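Local coordinates for gene 2 protein (Enterobacteria phage Sf6, PDB 5C12) that forms the nuclease domain of the phage's large terminase subunit, which binds metal ions at its active site to cut DNA during packaging of the viral genome, at residues K44-S49 / G97-L102; K61-R66 / S91-D96; V164-R169 / K230-T235; A22-E27 / Y174-R179. The protein carries 1 engineered substitution. All coordinates share one frame; numbering follows the deposited sequence.

Contact 1 (K44-S49 / G97-L102); sequences KGAVVS and GADHYL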
loop_
_atom_site.group_PDB
_atom_site.type_symbol
_atom_site.label_atom_id
_atom_site.label_comp_id
_atom_site.label_asym_id
_atom_site.label_seq_id
_atom_site.Cartn_x
_atom_site.Cartn_y
_atom_site.Cartn_z
ATOM N N LYS A 44 1.008 15.034 -8.609
ATOM C CA LYS A 44 -0.125 15.272 -9.506
ATOM C C LYS A 44 -0.948 13.994 -9.588
ATOM O O LYS A 44 -0.405 12.910 -9.820
ATOM C CB LYS A 44 0.342 15.605 -10.909
ATOM C CG LYS A 44 1.083 16.908 -11.049
ATOM C CD LYS A 44 0.206 18.105 -10.821
ATOM C CE LYS A 44 0.910 19.369 -11.297
ATOM N NZ LYS A 44 0.190 20.602 -10.933
ATOM N N GLY A 45 -2.253 14.131 -9.423
ATOM C CA GLY A 45 -3.155 13.007 -9.578
ATOM C C GLY A 45 -4.166 12.982 -8.457
ATOM O O GLY A 45 -4.361 13.977 -7.750
ATOM N N ALA A 46 -4.874 11.864 -8.345
ATOM C CA ALA A 46 -5.848 11.715 -7.284
ATOM C C ALA A 46 -5.164 11.533 -5.929
ATOM O O ALA A 46 -3.970 11.161 -5.849
ATOM C CB ALA A 46 -6.748 10.528 -7.576
ATOM N N VAL A 47 -5.913 11.792 -4.865
ATOM C CA VAL A 47 -5.477 11.417 -3.540
ATOM C C VAL A 47 -6.113 10.077 -3.206
ATOM O O VAL A 47 -7.332 9.929 -3.282
ATOM C CB VAL A 47 -5.813 12.476 -2.488
ATOM C CG1 VAL A 47 -5.444 11.975 -1.097
ATOM C CG2 VAL A 47 -5.073 13.774 -2.801
ATOM N N VAL A 48 -5.272 9.099 -2.885
ATOM C CA VAL A 48 -5.670 7.744 -2.564
ATOM C C VAL A 48 -5.220 7.384 -1.163
ATOM O O VAL A 48 -4.044 7.515 -0.828
ATOM C CB VAL A 48 -5.091 6.705 -3.557
ATOM C CG1 VAL A 48 -5.695 5.316 -3.294
ATOM C CG2 VAL A 48 -5.334 7.116 -5.004
ATOM N N SER A 49 -6.148 6.890 -0.360
ATOM C CA SER A 49 -5.899 6.542 1.032
ATOM C C SER A 49 -6.344 5.119 1.256
ATOM O O SER A 49 -7.290 4.649 0.609
ATOM C CB SER A 49 -6.701 7.439 1.979
ATOM O OG SER A 49 -6.300 8.794 1.918
ATOM N N GLY A 97 -8.130 14.880 2.107
ATOM C CA GLY A 97 -8.781 15.232 0.853
ATOM C C GLY A 97 -8.796 14.072 -0.127
ATOM O O GLY A 97 -8.657 14.261 -1.335
ATOM N N ALA A 98 -8.949 12.858 0.393
ATOM C CA ALA A 98 -8.971 11.678 -0.447
ATOM C C ALA A 98 -10.069 11.726 -1.488
ATOM O O ALA A 98 -11.188 12.152 -1.210
ATOM C CB ALA A 98 -9.102 10.409 0.389
ATOM N N ASP A 99 -9.734 11.248 -2.681
ATOM C CA ASP A 99 -10.711 10.974 -3.725
ATOM C C ASP A 99 -11.170 9.530 -3.639
ATOM O O ASP A 99 -12.301 9.214 -3.978
ATOM C CB ASP A 99 -10.086 11.243 -5.100
ATOM C CG ASP A 99 -9.692 12.687 -5.272
ATOM O OD1 ASP A 99 -10.577 13.557 -5.236
ATOM O OD2 ASP A 99 -8.489 12.983 -5.421
ATOM N N HIS A 100 -10.293 8.652 -3.174
ATOM C CA HIS A 100 -10.540 7.221 -3.107
ATOM C C HIS A 100 -9.997 6.677 -1.810
ATOM O O HIS A 100 -8.875 6.980 -1.427
ATOM C CB HIS A 100 -9.854 6.517 -4.274
ATOM C CG HIS A 100 -10.201 7.084 -5.607
ATOM N ND1 HIS A 100 -11.421 6.875 -6.210
ATOM C CD2 HIS A 100 -9.486 7.852 -6.464
ATOM C CE1 HIS A 100 -11.441 7.490 -7.379
ATOM N NE2 HIS A 100 -10.277 8.086 -7.560
ATOM N N TYR A 101 -10.770 5.828 -1.160
ATOM C CA TYR A 101 -10.383 5.160 0.070
ATOM C C TYR A 101 -10.572 3.672 -0.121
ATOM O O TYR A 101 -11.619 3.245 -0.625
ATOM C CB TYR A 101 -11.279 5.617 1.192
ATOM C CG TYR A 101 -11.158 4.898 2.496
ATOM C CD1 TYR A 101 -12.005 3.864 2.820
ATOM C CD2 TYR A 101 -10.243 5.319 3.466
ATOM C CE1 TYR A 101 -11.928 3.228 4.026
ATOM C CE2 TYR A 101 -10.162 4.691 4.681
ATOM C CZ TYR A 101 -11.012 3.637 4.960
ATOM O OH TYR A 101 -10.998 2.997 6.176
ATOM N N LEU A 102 -9.573 2.901 0.285
ATOM C CA LEU A 102 -9.652 1.447 0.297
ATOM C C LEU A 102 -9.423 0.922 1.696
ATOM O O LEU A 102 -8.776 1.579 2.523
ATOM C CB LEU A 102 -8.631 0.824 -0.649
ATOM C CG LEU A 102 -8.675 1.301 -2.103
ATOM C CD1 LEU A 102 -7.702 2.457 -2.284
ATOM C CD2 LEU A 102 -8.320 0.167 -3.057
#
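Asp99 holds both backbone polar atoms of Val47, its N and its O. The backbone N of Val47 donates to carboxylate OD2 of Asp99 at 2.9 Å, nearly straight at 172°, and uses the anti lone pair of that oxygen. In return the backbone N of Asp99 donates to Val47 O at 2.8 Å. Val47 O takes a second, longer bond from His100 N, so this one carbonyl serves two successive amides. CG of Asp99 stands beside its own backbone N (chi1 -63°), which turns the carboxylate back toward the start of the 47-52 strand. Beyond this point regular parallel pairing takes over: Ser49 N donates to His100 O, and Leu102 N to Ser49 O, each at 2.9 Å. Apolar contacts fill in the sides. Val47 CG1 lies 3.6 Å from Ala98 CA, and Val48 CG1 meets Leu102 CD1 at 3.6 Å. The hydroxyl of Ser49 rests near the Ala98 methyl, but its hydrogen bonds go to Tyr63 and Ser65. His100 ND1 is satisfied by Thr126. After helix 82-95, Gly97 leaves helical geometry with positive phi in a Schellman motif, and the chain then enters the sheet. Strand 100-104 lies between 47-52 and 126-130. Helix 82-95 covers the face bearing Ser49 and Tyr101, while Cys260 and Pro261 touch the face bearing Val48 and His100.

Contact 2 (K61-R66 / S91-D96); sequences KGYASR and SLAIED
Tyr63 holds its ring carbon CG anti to the backbone N (chi1 173°), which sends the ring from strand 61-67 toward helix 82-95. Asp96 has CG beside its backbone N instead (chi1 -75°), and its carboxylate comes to meet the phenol from the opposite direction. This is helix-on-sheet packing in the nuclease domain. Leu92 supplies the apolar half. Its CB lies over one face of the Tyr63 ring, 3.7 Å from the centroid, in a CH-pi contact. Leu92 CD1 covers the part of the ring nearer CG and CD1. Ala93 sits by the phenol end, with its CA 3.3 Å from Tyr63 OH. The polar half is buried. Tyr63 OH donates to Asp96 OD2, and is also hydrogen-bonded to Ser49 OG, which itself pairs with Ser65 OG. The other carboxylate oxygen of Asp96 forms a salt bridge with Arg73 on strand 70-77. That positive charge probably helps to stabilise the buried carboxylate. CB of Ser65 approaches the same OD2 at 3.5 Å. The phenol oxygen reaches OD2 from the anti side, 19° out of the carboxylate plane, at an OH to OD2 distance of 2.6 Å between Tyr63 and Asp96.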
loop_
_atom_site.group_PDB
_atom_site.type_symbol
_atom_site.label_atom_id
_atom_site.label_comp_id
_atom_site.label_asym_id
_atom_site.label_seq_id
_atom_site.Cartn_x
_atom_site.Cartn_y
_atom_site.Cartn_z
ATOM N N LYS A 61 -3.256 -0.746 13.886
ATOM C CA LYS A 61 -3.834 -0.566 12.572
ATOM C C LYS A 61 -2.993 0.354 11.695
ATOM O O LYS A 61 -2.145 1.093 12.189
ATOM C CB LYS A 61 -5.230 0.015 12.715
ATOM C CG LYS A 61 -6.166 -0.912 13.502
ATOM C CD LYS A 61 -7.396 -0.234 14.023
ATOM C CE LYS A 61 -8.332 -1.263 14.610
ATOM N NZ LYS A 61 -7.699 -2.047 15.701
ATOM N N GLY A 62 -3.249 0.333 10.398
ATOM C CA GLY A 62 -2.462 1.131 9.480
ATOM C C GLY A 62 -3.291 2.027 8.592
ATOM O O GLY A 62 -4.452 1.703 8.261
ATOM N N TYR A 63 -2.713 3.157 8.223
ATOM C CA TYR A 63 -3.266 4.069 7.240
ATOM C C TYR A 63 -2.153 4.640 6.392
ATOM O O TYR A 63 -1.075 4.926 6.887
ATOM C CB TYR A 63 -4.006 5.197 7.938
ATOM C CG TYR A 63 -4.484 6.314 7.045
ATOM C CD1 TYR A 63 -3.653 7.347 6.681
ATOM C CD2 TYR A 63 -5.773 6.330 6.556
ATOM C CE1 TYR A 63 -4.085 8.369 5.868
ATOM C CE2 TYR A 63 -6.209 7.336 5.753
ATOM C CZ TYR A 63 -5.379 8.351 5.400
ATOM O OH TYR A 63 -5.865 9.380 4.614
ATOM N N ALA A 64 -2.433 4.820 5.119
ATOM C CA ALA A 64 -1.481 5.446 4.211
ATOM C C ALA A 64 -2.233 6.315 3.240
ATOM O O ALA A 64 -3.368 6.003 2.892
ATOM C CB ALA A 64 -0.679 4.401 3.474
ATOM N N SER A 65 -1.627 7.413 2.804
ATOM C CA SER A 65 -2.239 8.234 1.782
ATOM C C SER A 65 -1.183 8.793 0.856
ATOM O O SER A 65 -0.077 9.125 1.295
ATOM C CB SER A 65 -3.020 9.381 2.413
ATOM O OG SER A 65 -3.726 10.108 1.431
ATOM N N ARG A 66 -1.537 8.909 -0.419
ATOM C CA ARG A 66 -0.665 9.551 -1.389
ATOM C C ARG A 66 -1.450 10.501 -2.261
ATOM O O ARG A 66 -2.660 10.317 -2.486
ATOM C CB ARG A 66 0.003 8.491 -2.259
ATOM C CG ARG A 66 -0.922 7.704 -3.169
ATOM C CD ARG A 66 -0.206 6.574 -3.877
ATOM N NE ARG A 66 -1.102 5.723 -4.666
ATOM C CZ ARG A 66 -1.323 5.827 -5.968
ATOM N NH1 ARG A 66 -0.733 6.765 -6.705
ATOM N NH2 ARG A 66 -2.124 4.957 -6.560
ATOM N N SER A 91 -11.731 9.362 8.959
ATOM C CA SER A 91 -11.495 10.756 9.318
ATOM C C SER A 91 -10.167 11.250 8.751
ATOM O O SER A 91 -10.086 12.367 8.257
ATOM C CB SER A 91 -11.544 10.933 10.825
ATOM O OG SER A 91 -12.891 10.854 11.263
ATOM N N LEU A 92 -9.127 10.425 8.792
ATOM C CA LEU A 92 -7.863 10.790 8.126
ATOM C C LEU A 92 -8.047 10.988 6.622
ATOM O O LEU A 92 -7.509 11.929 6.042
ATOM C CB LEU A 92 -6.746 9.773 8.402
ATOM C CG LEU A 92 -6.134 9.832 9.809
ATOM C CD1 LEU A 92 -5.163 8.673 9.948
ATOM C CD2 LEU A 92 -5.454 11.163 10.054
ATOM N N ALA A 93 -8.816 10.111 5.987
ATOM C CA ALA A 93 -9.057 10.229 4.561
ATOM C C ALA A 93 -9.740 11.563 4.244
ATOM O O ALA A 93 -9.410 12.243 3.263
ATOM C CB ALA A 93 -9.900 9.053 4.069
ATOM N N ILE A 94 -10.715 11.936 5.059
ATOM C CA ILE A 94 -11.338 13.227 4.902
ATOM C C ILE A 94 -10.325 14.365 5.080
ATOM O O ILE A 94 -10.275 15.290 4.262
ATOM C CB ILE A 94 -12.523 13.351 5.871
ATOM C CG1 ILE A 94 -13.620 12.386 5.428
ATOM C CG2 ILE A 94 -13.046 14.794 5.927
ATOM C CD1 ILE A 94 -14.633 12.136 6.505
ATOM N N GLU A 95 -9.517 14.297 6.134
ATOM C CA GLU A 95 -8.513 15.324 6.411
ATOM C C GLU A 95 -7.517 15.454 5.252
ATOM O O GLU A 95 -7.067 16.565 4.927
ATOM C CB GLU A 95 -7.795 14.979 7.714
ATOM C CG GLU A 95 -6.783 16.000 8.169
ATOM C CD GLU A 95 -6.193 15.684 9.537
ATOM O OE1 GLU A 95 -6.582 14.666 10.149
ATOM O OE2 GLU A 95 -5.336 16.460 10.007
ATOM N N ASP A 96 -7.216 14.328 4.612
ATOM C CA ASP A 96 -6.246 14.277 3.534
ATOM C C ASP A 96 -6.831 14.632 2.170
ATOM O O ASP A 96 -6.100 14.671 1.179
ATOM C CB ASP A 96 -5.609 12.886 3.455
ATOM C CG ASP A 96 -4.591 12.646 4.562
ATOM O OD1 ASP A 96 -4.065 13.643 5.097
ATOM O OD2 ASP A 96 -4.351 11.470 4.916
#

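Contact 3 (V164-R169 / K230-T235); sequences VFRNKR and KLELMT
Leu231 and segment 164-166, where the chain leaves helix 161-164, are joined by two backbone hydrogen bonds that make a single beta bridge. Leu231 N donates to Val164 O at 2.8 Å, and Arg166 N to Leu231 O at 2.9 Å. The Leu231 side chain lies beside that of Val164, and its CD1 comes 3.9 Å from CE1 of the Phe165 ring. The extended side chains of Arg166 and Glu232 run side by side in the same direction. NH1 of Arg166 forms a salt bridge with the Glu232 carboxylate, 3.1 Å from OE2, with weak individual hydrogen bonds. The two flat groups stand 73° apart. Asn226 also holds Glu232, through OE1. Two waters bridge the segments. One links Lys230 NZ to Phe165 O. The other links Leu233 N to Asn167 OD1, and Asn167 is the N-cap of helix 168-189, using OD1 on the backbone N of Ala170. In that helix's first turn, Arg169 reaches toward the metal site, where NH1 makes a weak, long ion pair with Asp252, a magnesium ligand. CG of Arg169 is anti to its backbone N (chi1 173°), and the extended chain brings NH2 to Met234 O at 3.1 Å, in the guanidinium plane.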
loop_
_atom_site.group_PDB
_atom_site.type_symbol
_atom_site.label_atom_id
_atom_site.label_comp_id
_atom_site.label_asym_id
_atom_site.label_seq_id
_atom_site.Cartn_x
_atom_site.Cartn_y
_atom_site.Cartn_z
ATOM N N VAL A 164 1.117 -14.022 -14.110
ATOM C CA VAL A 164 2.289 -13.543 -13.387
ATOM C C VAL A 164 2.047 -13.464 -11.876
ATOM O O VAL A 164 2.887 -13.897 -11.086
ATOM C CB VAL A 164 2.732 -12.169 -13.924
ATOM C CG1 VAL A 164 3.850 -11.586 -13.037
ATOM C CG2 VAL A 164 3.192 -12.302 -15.366
ATOM N N PHE A 165 0.897 -12.930 -11.473
ATOM C CA PHE A 165 0.587 -12.723 -10.056
ATOM C C PHE A 165 -0.492 -13.681 -9.592
ATOM O O PHE A 165 -1.491 -13.872 -10.281
ATOM C CB PHE A 165 0.065 -11.317 -9.817
ATOM C CG PHE A 165 1.023 -10.245 -10.223
ATOM C CD1 PHE A 165 2.201 -10.040 -9.515
ATOM C CD2 PHE A 165 0.751 -9.443 -11.318
ATOM C CE1 PHE A 165 3.077 -9.060 -9.901
ATOM C CE2 PHE A 165 1.624 -8.444 -11.690
ATOM C CZ PHE A 165 2.789 -8.260 -10.990
ATOM N N ARG A 166 -0.300 -14.299 -8.437
ATOM C CA ARG A 166 -1.354 -15.167 -7.926
ATOM C C ARG A 166 -2.613 -14.377 -7.615
ATOM O O ARG A 166 -3.723 -14.783 -7.974
ATOM C CB ARG A 166 -0.922 -15.952 -6.682
ATOM C CG ARG A 166 -2.103 -16.755 -6.112
ATOM C CD ARG A 166 -1.743 -17.759 -5.060
ATOM N NE ARG A 166 -2.896 -18.626 -4.793
ATOM C CZ ARG A 166 -2.866 -19.731 -4.058
ATOM N NH1 ARG A 166 -1.740 -20.142 -3.494
ATOM N NH2 ARG A 166 -3.975 -20.439 -3.893
ATOM N N ASN A 167 -2.449 -13.244 -6.956
ATOM C CA ASN A 167 -3.586 -12.535 -6.385
ATOM C C ASN A 167 -3.290 -11.056 -6.237
ATOM O O ASN A 167 -2.202 -10.600 -6.584
ATOM C CB ASN A 167 -3.994 -13.169 -5.041
ATOM C CG ASN A 167 -2.834 -13.304 -4.066
ATOM O OD1 ASN A 167 -1.883 -12.496 -4.067
ATOM N ND2 ASN A 167 -2.914 -14.313 -3.210
ATOM N N LYS A 168 -4.284 -10.293 -5.779
ATOM C CA LYS A 168 -4.132 -8.854 -5.661
ATOM C C LYS A 168 -3.053 -8.442 -4.668
ATOM O O LYS A 168 -2.356 -7.448 -4.889
ATOM C CB LYS A 168 -5.471 -8.196 -5.270
ATOM C CG LYS A 168 -6.451 -8.126 -6.419
ATOM C CD LYS A 168 -7.754 -7.431 -6.005
ATOM C CE LYS A 168 -8.646 -7.172 -7.200
ATOM N NZ LYS A 168 -9.276 -8.415 -7.678
ATOM N N ARG A 169 -2.893 -9.190 -3.583
ATOM C CA ARG A 169 -1.863 -8.870 -2.605
ATOM C C ARG A 169 -0.500 -8.860 -3.324
ATOM O O ARG A 169 0.306 -7.947 -3.151
ATOM C CB ARG A 169 -1.858 -9.894 -1.461
ATOM C CG ARG A 169 -0.709 -9.747 -0.459
ATOM C CD ARG A 169 -0.910 -10.738 0.714
ATOM N NE ARG A 169 0.199 -10.746 1.678
ATOM C CZ ARG A 169 0.360 -9.853 2.649
ATOM N NH1 ARG A 169 -0.500 -8.847 2.802
ATOM N NH2 ARG A 169 1.393 -9.963 3.475
ATOM N N LYS A 230 3.596 -18.728 -10.136
ATOM C CA LYS A 230 3.137 -17.358 -10.035
ATOM C C LYS A 230 3.829 -16.663 -8.871
ATOM O O LYS A 230 4.332 -17.322 -7.957
ATOM C CB LYS A 230 1.631 -17.314 -9.814
ATOM C CG LYS A 230 0.807 -17.891 -10.958
ATOM C CD LYS A 230 -0.680 -17.710 -10.622
ATOM C CE LYS A 230 -1.577 -18.450 -11.549
ATOM N NZ LYS A 230 -2.973 -18.457 -11.017
ATOM N N LEU A 231 3.863 -15.339 -8.923
ATOM C CA LEU A 231 4.395 -14.557 -7.814
ATOM C C LEU A 231 3.354 -14.570 -6.706
ATOM O O LEU A 231 2.182 -14.255 -6.922
ATOM C CB LEU A 231 4.724 -13.129 -8.251
ATOM C CG LEU A 231 5.898 -13.016 -9.232
ATOM C CD1 LEU A 231 6.019 -11.582 -9.725
ATOM C CD2 LEU A 231 7.196 -13.518 -8.638
ATOM N N GLU A 232 3.792 -14.922 -5.508
ATOM C CA GLU A 232 2.923 -14.977 -4.356
ATOM C C GLU A 232 3.758 -14.571 -3.143
ATOM O O GLU A 232 4.951 -14.866 -3.089
ATOM C CB GLU A 232 2.358 -16.387 -4.172
ATOM C CG GLU A 232 1.309 -16.485 -3.081
ATOM C CD GLU A 232 0.771 -17.896 -2.870
ATOM O OE1 GLU A 232 1.197 -18.847 -3.569
ATOM O OE2 GLU A 232 -0.071 -18.048 -1.958
ATOM N N LEU A 233 3.135 -13.885 -2.198
ATOM C CA LEU A 233 3.822 -13.409 -0.996
ATOM C C LEU A 233 3.406 -14.194 0.239
ATOM O O LEU A 233 2.332 -14.782 0.277
ATOM C CB LEU A 233 3.520 -11.936 -0.787
ATOM C CG LEU A 233 3.959 -11.079 -1.968
ATOM C CD1 LEU A 233 3.516 -9.649 -1.733
ATOM C CD2 LEU A 233 5.454 -11.162 -2.211
ATOM N N MET A 234 4.265 -14.217 1.246
ATOM C CA MET A 234 3.886 -14.780 2.527
ATOM C C MET A 234 2.750 -13.953 3.097
ATOM O O MET A 234 2.720 -12.723 2.968
ATOM C CB MET A 234 5.055 -14.741 3.511
ATOM C CG MET A 234 6.202 -15.664 3.191
ATOM S SD MET A 234 7.452 -15.636 4.495
ATOM C CE MET A 234 6.472 -15.952 5.948
ATOM N N THR A 235 1.805 -14.634 3.734
ATOM C CA THR A 235 0.733 -13.956 4.440
ATOM C C THR A 235 1.260 -13.468 5.787
ATOM O O THR A 235 2.315 -13.923 6.257
ATOM C CB THR A 235 -0.414 -14.924 4.739
ATOM O OG1 THR A 235 0.070 -15.989 5.563
ATOM C CG2 THR A 235 -0.980 -15.499 3.448
HETATM O O HOH W 1 -3.631 -15.617 -10.998
HETATM O O HOH W 2 0.379 -12.969 -2.343
#

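Contact 4 (A22-E27 / Y174-R179); sequences AIIKRE and YALADR
Ala177 is a low place on helix 168-189, and the loop leading into helix 26-32 lies against it. Its methyl CB meets two neighbouring residues, lying 3.8 Å from Ile23 O and 3.8 Å from Ile24 CG1. The small methyl lets the backbones come close, with Ile24 CA 5.8 Å from Ala177 CA. Ile23 and Ile24 reach along the helix to different residues. The Ile23 and Tyr174 side chains cross obliquely, with Ile23 CG2 3.3 Å from Tyr174 OH and 3.7 Å from Tyr174 CZ. Ile23 CG1 stands between the backbone N and carbonyl carbon (chi1 64°), leaving CG2 beside the backbone N and turned to the tyrosine. Ile24 packs against Leu176. Its CD1 meets CD2 of Leu176 at 4.2 Å, the two side chains crossing at about a right angle. Leu218 of helix 208-218 touches both Ile24 and Leu176. Ile221 packs on Ile23, and the two residues are also joined by a backbone hydrogen bond. Between 22-27 and 174-179 the contact is one of fit, made mainly by methyl and methylene groups, with a phenol end and a carbonyl oxygen. Its hold rests on burial and close packing of apolar surface, rather than on directional polar bonds.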
loop_
_atom_site.group_PDB
_atom_site.type_symbol
_atom_site.label_atom_id
_atom_site.label_comp_id
_atom_site.label_asym_id
_atom_site.label_seq_id
_atom_site.Cartn_x
_atom_site.Cartn_y
_atom_site.Cartn_z
ATOM N N ALA A 22 12.946 -11.367 0.058
ATOM C CA ALA A 22 12.332 -10.050 0.244
ATOM C C ALA A 22 12.155 -9.350 -1.099
ATOM O O ALA A 22 12.994 -9.464 -1.985
ATOM C CB ALA A 22 13.143 -9.188 1.188
ATOM N N ILE A 23 11.062 -8.606 -1.252
ATOM C CA ILE A 23 10.771 -7.992 -2.545
ATOM C C ILE A 23 11.170 -6.514 -2.655
ATOM O O ILE A 23 11.208 -5.967 -3.750
ATOM C CB ILE A 23 9.276 -8.139 -2.903
ATOM C CG1 ILE A 23 8.412 -7.384 -1.895
ATOM C CG2 ILE A 23 8.910 -9.611 -2.957
ATOM C CD1 ILE A 23 7.001 -7.131 -2.364
ATOM N N ILE A 24 11.487 -5.875 -1.530
ATOM C CA ILE A 24 11.847 -4.453 -1.515
ATOM C C ILE A 24 13.155 -4.248 -0.763
ATOM O O ILE A 24 13.312 -4.729 0.352
ATOM C CB ILE A 24 10.738 -3.594 -0.872
ATOM C CG1 ILE A 24 9.542 -3.527 -1.818
ATOM C CG2 ILE A 24 11.232 -2.179 -0.553
ATOM C CD1 ILE A 24 8.234 -3.109 -1.133
ATOM N N LYS A 25 14.107 -3.595 -1.430
ATOM C CA LYS A 25 15.396 -3.247 -0.857
ATOM C C LYS A 25 15.347 -1.935 -0.092
ATOM O O LYS A 25 14.767 -0.959 -0.546
ATOM C CB LYS A 25 16.454 -3.145 -1.966
ATOM C CG LYS A 25 16.761 -4.471 -2.624
ATOM C CD LYS A 25 17.747 -5.294 -1.778
ATOM C CE LYS A 25 18.026 -6.631 -2.428
ATOM N NZ LYS A 25 16.781 -7.379 -2.763
ATOM N N ARG A 26 16.015 -1.915 1.056
ATOM C CA ARG A 26 16.079 -0.719 1.859
ATOM C C ARG A 26 16.679 0.441 1.071
ATOM O O ARG A 26 16.239 1.571 1.200
ATOM C CB ARG A 26 16.901 -1.003 3.112
ATOM C CG ARG A 26 17.033 0.175 4.026
ATOM C CD ARG A 26 15.709 0.521 4.625
ATOM N NE ARG A 26 15.791 1.728 5.428
ATOM C CZ ARG A 26 15.371 1.831 6.681
ATOM N NH1 ARG A 26 14.814 0.799 7.314
ATOM N NH2 ARG A 26 15.502 2.993 7.301
ATOM N N GLU A 27 17.708 0.176 0.276
ATOM C CA GLU A 27 18.292 1.242 -0.522
ATOM C C GLU A 27 17.277 1.939 -1.422
ATOM O O GLU A 27 17.393 3.141 -1.656
ATOM C CB GLU A 27 19.450 0.717 -1.375
ATOM C CG GLU A 27 20.745 0.638 -0.635
ATOM C CD GLU A 27 21.215 1.982 -0.132
ATOM O OE1 GLU A 27 21.563 2.856 -0.959
ATOM O OE2 GLU A 27 21.248 2.159 1.097
ATOM N N TYR A 174 3.875 -5.809 -5.722
ATOM C CA TYR A 174 4.850 -5.670 -6.806
ATOM C C TYR A 174 4.679 -4.345 -7.563
ATOM O O TYR A 174 5.649 -3.832 -8.109
ATOM C CB TYR A 174 4.808 -6.873 -7.756
ATOM C CG TYR A 174 5.695 -7.992 -7.277
ATOM C CD1 TYR A 174 7.064 -7.962 -7.531
ATOM C CD2 TYR A 174 5.192 -9.050 -6.518
ATOM C CE1 TYR A 174 7.889 -8.972 -7.069
ATOM C CE2 TYR A 174 6.020 -10.058 -6.061
ATOM C CZ TYR A 174 7.367 -10.014 -6.334
ATOM O OH TYR A 174 8.191 -11.022 -5.876
ATOM N N ALA A 175 3.466 -3.792 -7.599
ATOM C CA ALA A 175 3.275 -2.460 -8.153
ATOM C C ALA A 175 4.109 -1.485 -7.331
ATOM O O ALA A 175 4.788 -0.607 -7.878
ATOM C CB ALA A 175 1.788 -2.057 -8.123
ATOM N N LEU A 176 4.054 -1.660 -6.030
ATOM C CA LEU A 176 4.827 -0.821 -5.113
ATOM C C LEU A 176 6.326 -1.044 -5.352
ATOM O O LEU A 176 7.101 -0.087 -5.496
ATOM C CB LEU A 176 4.439 -1.147 -3.685
ATOM C CG LEU A 176 5.226 -0.506 -2.536
ATOM C CD1 LEU A 176 5.171 1.003 -2.701
ATOM C CD2 LEU A 176 4.644 -0.939 -1.206
ATOM N N ALA A 177 6.741 -2.309 -5.379
ATOM C CA ALA A 177 8.141 -2.624 -5.555
ATOM C C ALA A 177 8.668 -2.078 -6.877
ATOM O O ALA A 177 9.778 -1.544 -6.930
ATOM C CB ALA A 177 8.378 -4.104 -5.441
ATOM N N ASP A 178 7.895 -2.207 -7.950
ATOM C CA ASP A 178 8.303 -1.684 -9.248
ATOM C C ASP A 178 8.446 -0.162 -9.222
ATOM O O ASP A 178 9.438 0.372 -9.741
ATOM C CB ASP A 178 7.310 -2.094 -10.340
ATOM C CG ASP A 178 7.355 -3.563 -10.679
ATOM O OD1 ASP A 178 8.234 -4.293 -10.194
ATOM O OD2 ASP A 178 6.472 -3.989 -11.479
ATOM N N ARG A 179 7.498 0.539 -8.609
ATOM C CA ARG A 179 7.612 1.993 -8.478
ATOM C C ARG A 179 8.885 2.358 -7.733
ATOM O O ARG A 179 9.627 3.257 -8.139
ATOM C CB ARG A 179 6.433 2.604 -7.731
ATOM C CG ARG A 179 5.150 2.681 -8.521
ATOM C CD ARG A 179 4.156 3.404 -7.621
ATOM N NE ARG A 179 2.831 3.489 -8.201
ATOM C CZ ARG A 179 2.290 4.580 -8.725
ATOM N NH1 ARG A 179 2.912 5.754 -8.759
ATOM N NH2 ARG A 179 1.060 4.503 -9.189
#

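In the fold
Contacts 1 and 2 lie 9 Å apart, centre to centre, and share one mixed sheet, in which strands 47-52 and 61-67 are neighbours. Contact 2 is nested in the loop closed by contact 1. Contacts 3 and 4 are about 14 Å apart between centres, on the opposite side of the chain's centre. Both use helix 168-189, and their segments alternate along the chain. Contact 4 spans the longest loop, enclosing contacts 1 and 2, so the start of the domain is tied to helix 168-189. Contacts 1 and 3 are about 25 Å apart between centres. Asp52 on inner strand 47-52 and Asp252 in helix 249-256, far apart in the chain, meet at the magnesium site.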